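Local coordinates for protein urocanate hydratase (Paenibacillus sp. Soil724D2, PDB 7NED) that probably adds water to thiourocanate, with bound NAD+ as cofactor, in the bacterial breakdown of ergothioneine, at residues Y42-A48 with W119-A125. Numbering follows the deposited sequence.
Sequences YAALAKA and WGGLTAA. With URO ((2E)-3-(1H-imidazol-4-yl)acrylic acid), chain B; NAD (nicotinamide-adenine-dinucleotide), chain C.
Ala46 CB touches two aromatic rings: it sits above one face of Tyr42, offset toward the rim, and 3.7 Å from Trp119 CZ3. Edge-on, Tyr42 meets Ala124 N, the imidazole of urocanate and NAD O1N. Tyr129, outside the two segments, stacks on the Tyr42 ring. One face of the Trp119 indole carries the backbone N of Gly121, 3.4 Å above its centre, while Ala43 O lies at the edge near CZ3. The indole reaches this place with CG anti to the backbone N (chi1 -179°), and the Leu45 side chain crosses it at about a right angle, its CD2 3.8 Å from Trp119 CE3. Without the indole, an alanine here would probably leave a gap beside Ala43, Leu45 and Ala46 and let the turn that presents Ala43 to NAD shift. Gly121 CA comes tightly against Ala46 CB, at 3.5 Å. Two consecutive backbone amides grip Tyr42 OH: Leu122 N at 2.9 Å, bent, and Thr123 N at 3.0 Å, nearly straight (169°). They fix the phenol beside urocanate, whose carboxylate takes a hydrogen bond from Thr123 OG1. Away from the ligands, Lys47 N donates a hydrogen bond to Trp119 O (2.9 Å), and a water bridges Leu45 O and Trp119 N. Ala43 N donates to NAD O1N; with Thr123 at the substrate, the two segments line the urocanase active site where urocanate and NAD meet.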
loop_
_atom_site.group_PDB
_atom_site.type_symbol
_atom_site.label_atom_id
_atom_site.label_comp_id
_atom_site.label_asym_id
_atom_site.label_seq_id
_atom_site.Cartn_x
_atom_site.Cartn_y
_atom_site.Cartn_z
ATOM N N TYR A 42 8.106 17.907 -11.333
ATOM C CA TYR A 42 7.160 18.956 -10.989
ATOM C C TYR A 42 6.970 18.953 -9.475
ATOM O O TYR A 42 7.584 18.147 -8.747
ATOM C CB TYR A 42 5.852 18.757 -11.770
ATOM C CG TYR A 42 4.986 17.612 -11.300
ATOM C CD1 TYR A 42 5.287 16.308 -11.616
ATOM C CD2 TYR A 42 3.864 17.857 -10.526
ATOM C CE1 TYR A 42 4.461 15.239 -11.193
ATOM C CE2 TYR A 42 3.055 16.824 -10.081
ATOM C CZ TYR A 42 3.372 15.506 -10.430
ATOM O OH TYR A 42 2.562 14.484 -10.021
ATOM N N ALA A 43 6.141 19.874 -8.989
ATOM C CA ALA A 43 5.751 19.884 -7.569
ATOM C C ALA A 43 6.967 19.940 -6.643
ATOM O O ALA A 43 6.996 19.328 -5.563
ATOM C CB ALA A 43 4.877 18.684 -7.238
ATOM N N ALA A 44 7.997 20.655 -7.087
ATOM C CA ALA A 44 9.145 21.063 -6.275
ATOM C C ALA A 44 10.146 19.940 -6.050
ATOM O O ALA A 44 11.365 20.157 -6.115
ATOM C CB ALA A 44 8.703 21.616 -4.916
ATOM N N LEU A 45 9.659 18.734 -5.756
ATOM C CA LEU A 45 10.610 17.654 -5.514
ATOM C C LEU A 45 10.081 16.294 -5.978
ATOM O O LEU A 45 10.593 15.262 -5.528
ATOM C CB LEU A 45 10.997 17.633 -4.035
ATOM C CG LEU A 45 9.933 17.141 -3.053
ATOM C CD1 LEU A 45 10.616 16.820 -1.689
ATOM C CD2 LEU A 45 8.775 18.167 -2.851
ATOM N N ALA A 46 9.111 16.269 -6.893
ATOM C CA ALA A 46 8.622 15.007 -7.432
ATOM C C ALA A 46 9.615 14.536 -8.479
ATOM O O ALA A 46 9.832 15.218 -9.474
ATOM C CB ALA A 46 7.226 15.168 -8.019
ATOM N N LYS A 47 10.237 13.386 -8.254
ATOM C CA LYS A 47 11.372 12.989 -9.064
ATOM C C LYS A 47 11.036 11.794 -9.943
ATOM O O LYS A 47 10.223 10.931 -9.583
ATOM C CB LYS A 47 12.553 12.666 -8.144
ATOM C CG LYS A 47 13.113 13.911 -7.440
ATOM C CD LYS A 47 14.435 13.617 -6.767
ATOM C CE LYS A 47 15.140 14.865 -6.258
ATOM N NZ LYS A 47 16.589 14.903 -6.682
ATOM N N ALA A 48 11.715 11.722 -11.077
ATOM C CA ALA A 48 11.516 10.632 -12.015
ATOM C C ALA A 48 12.272 9.375 -11.629
ATOM O O ALA A 48 11.948 8.300 -12.146
ATOM C CB ALA A 48 11.963 11.068 -13.411
ATOM N N TRP A 119 10.503 11.260 -3.322
ATOM C CA TRP A 119 9.046 11.407 -3.530
ATOM C C TRP A 119 8.756 11.308 -5.019
ATOM O O TRP A 119 9.411 11.972 -5.817
ATOM C CB TRP A 119 8.500 12.745 -3.033
ATOM C CG TRP A 119 7.002 12.920 -3.213
ATOM C CD1 TRP A 119 6.023 12.022 -2.888
ATOM C CD2 TRP A 119 6.319 14.068 -3.742
ATOM N NE1 TRP A 119 4.781 12.537 -3.174
ATOM C CE2 TRP A 119 4.936 13.791 -3.694
ATOM C CE3 TRP A 119 6.744 15.287 -4.269
ATOM C CZ2 TRP A 119 3.978 14.681 -4.166
ATOM C CZ3 TRP A 119 5.794 16.184 -4.728
ATOM C CH2 TRP A 119 4.426 15.886 -4.663
ATOM N N GLY A 120 7.762 10.486 -5.395
ATOM C CA GLY A 120 7.489 10.313 -6.809
ATOM C C GLY A 120 6.418 11.216 -7.384
ATOM O O GLY A 120 6.036 11.030 -8.547
ATOM N N GLY A 121 5.944 12.200 -6.626
ATOM C CA GLY A 121 4.750 12.910 -7.034
ATOM C C GLY A 121 3.604 11.935 -7.246
ATOM O O GLY A 121 3.517 10.868 -6.612
ATOM N N LEU A 122 2.667 12.327 -8.115
ATOM C CA LEU A 122 1.728 11.346 -8.624
ATOM C C LEU A 122 2.257 10.730 -9.908
ATOM O O LEU A 122 2.438 9.508 -9.991
ATOM C CB LEU A 122 0.342 11.989 -8.858
ATOM C CG LEU A 122 -0.285 12.624 -7.627
ATOM C CD1 LEU A 122 -1.730 13.069 -7.870
ATOM C CD2 LEU A 122 -0.212 11.650 -6.459
ATOM N N THR A 123 2.613 11.565 -10.886
ATOM C CA THR A 123 2.981 11.029 -12.186
ATOM C C THR A 123 4.469 11.159 -12.506
ATOM O O THR A 123 4.864 10.822 -13.624
ATOM C CB THR A 123 2.171 11.720 -13.268
ATOM O OG1 THR A 123 2.387 13.128 -13.145
ATOM C CG2 THR A 123 0.676 11.394 -13.125
ATOM N N ALA A 124 5.301 11.640 -11.579
ATOM C CA ALA A 124 6.721 11.837 -11.901
ATOM C C ALA A 124 7.463 10.503 -11.948
ATOM O O ALA A 124 8.065 10.143 -12.967
ATOM C CB ALA A 124 7.385 12.770 -10.883
ATOM N N ALA A 125 7.441 9.756 -10.844
ATOM C CA ALA A 125 8.264 8.550 -10.807
ATOM C C ALA A 125 7.684 7.418 -11.630
ATOM O O ALA A 125 8.396 6.433 -11.885
ATOM C CB ALA A 125 8.472 8.081 -9.382
HETATM O OAA URO B . -1.228 15.581 -14.251
HETATM C CAI URO B . -0.119 15.196 -13.687
HETATM O OAB URO B . 0.764 14.712 -14.277
HETATM C CAC URO B . 0.036 15.334 -12.230
HETATM C CAD URO B . -0.934 15.846 -11.518
HETATM C CAJ URO B . -0.609 15.906 -10.142
HETATM C CAF URO B . -1.229 16.626 -9.165
HETATM N NAH URO B . -0.517 16.574 -7.995
HETATM C CAE URO B . 0.521 15.817 -8.269
HETATM N NAG URO B . 0.514 15.391 -9.552
HETATM P PA NAD C . 6.009 23.651 -8.912
HETATM O O1A NAD C . 6.843 23.640 -7.633
HETATM O O2A NAD C . 6.503 23.360 -10.271
HETATM O O5B NAD C . 5.600 25.290 -9.042
HETATM C C5B NAD C . 5.251 25.885 -7.857
HETATM C C4B NAD C . 5.237 27.444 -8.206
HETATM O O4B NAD C . 4.933 28.244 -7.097
HETATM C C3B NAD C . 6.718 27.734 -8.615
HETATM O O3B NAD C . 6.749 28.396 -9.811
HETATM C C2B NAD C . 7.214 28.650 -7.454
HETATM O O2B NAD C . 8.043 29.668 -7.881
HETATM C C1B NAD C . 5.891 29.320 -7.091
HETATM N N9A NAD C . 5.824 29.834 -5.722
HETATM C C8A NAD C . 6.333 29.294 -4.546
HETATM N N7A NAD C . 6.088 30.029 -3.491
HETATM C C5A NAD C . 5.355 31.104 -3.979
HETATM C C6A NAD C . 4.801 32.245 -3.358
HETATM N N6A NAD C . 4.906 32.444 -2.024
HETATM N N1A NAD C . 4.118 33.159 -4.103
HETATM C C2A NAD C . 4.072 32.920 -5.437
HETATM N N3A NAD C . 4.547 31.893 -6.160
HETATM C C4A NAD C . 5.195 30.996 -5.387
HETATM O O3 NAD C . 4.722 22.939 -8.370
HETATM P PN NAD C . 3.604 22.430 -9.387
HETATM O O1N NAD C . 3.794 21.162 -10.167
HETATM O O2N NAD C . 2.989 23.655 -10.031
HETATM O O5D NAD C . 2.317 21.944 -8.349
HETATM C C5D NAD C . 1.880 22.984 -7.457
HETATM C C4D NAD C . 0.877 22.403 -6.499
HETATM O O4D NAD C . -0.114 21.658 -7.182
HETATM C C3D NAD C . 1.742 21.302 -5.690
HETATM O O3D NAD C . 1.432 21.326 -4.301
HETATM C C2D NAD C . 1.265 19.933 -6.298
HETATM O O2D NAD C . 1.185 18.886 -5.420
HETATM C C1D NAD C . -0.195 20.473 -6.428
HETATM N N1N NAD C . -1.200 19.592 -7.039
HETATM C C2N NAD C . -1.504 18.536 -6.202
HETATM C C3N NAD C . -2.481 17.614 -6.543
HETATM C C7N NAD C . -2.694 16.446 -5.570
HETATM O O7N NAD C . -3.749 15.822 -5.463
HETATM N N7N NAD C . -1.600 16.037 -4.826
HETATM C C4N NAD C . -3.150 17.824 -7.756
HETATM C C5N NAD C . -2.821 18.915 -8.560
HETATM C C6N NAD C . -1.829 19.834 -8.177
HETATM O O HOH W 1 11.915 13.614 -3.687
HETATM O O HOH W 2 11.116 5.722 -10.980
#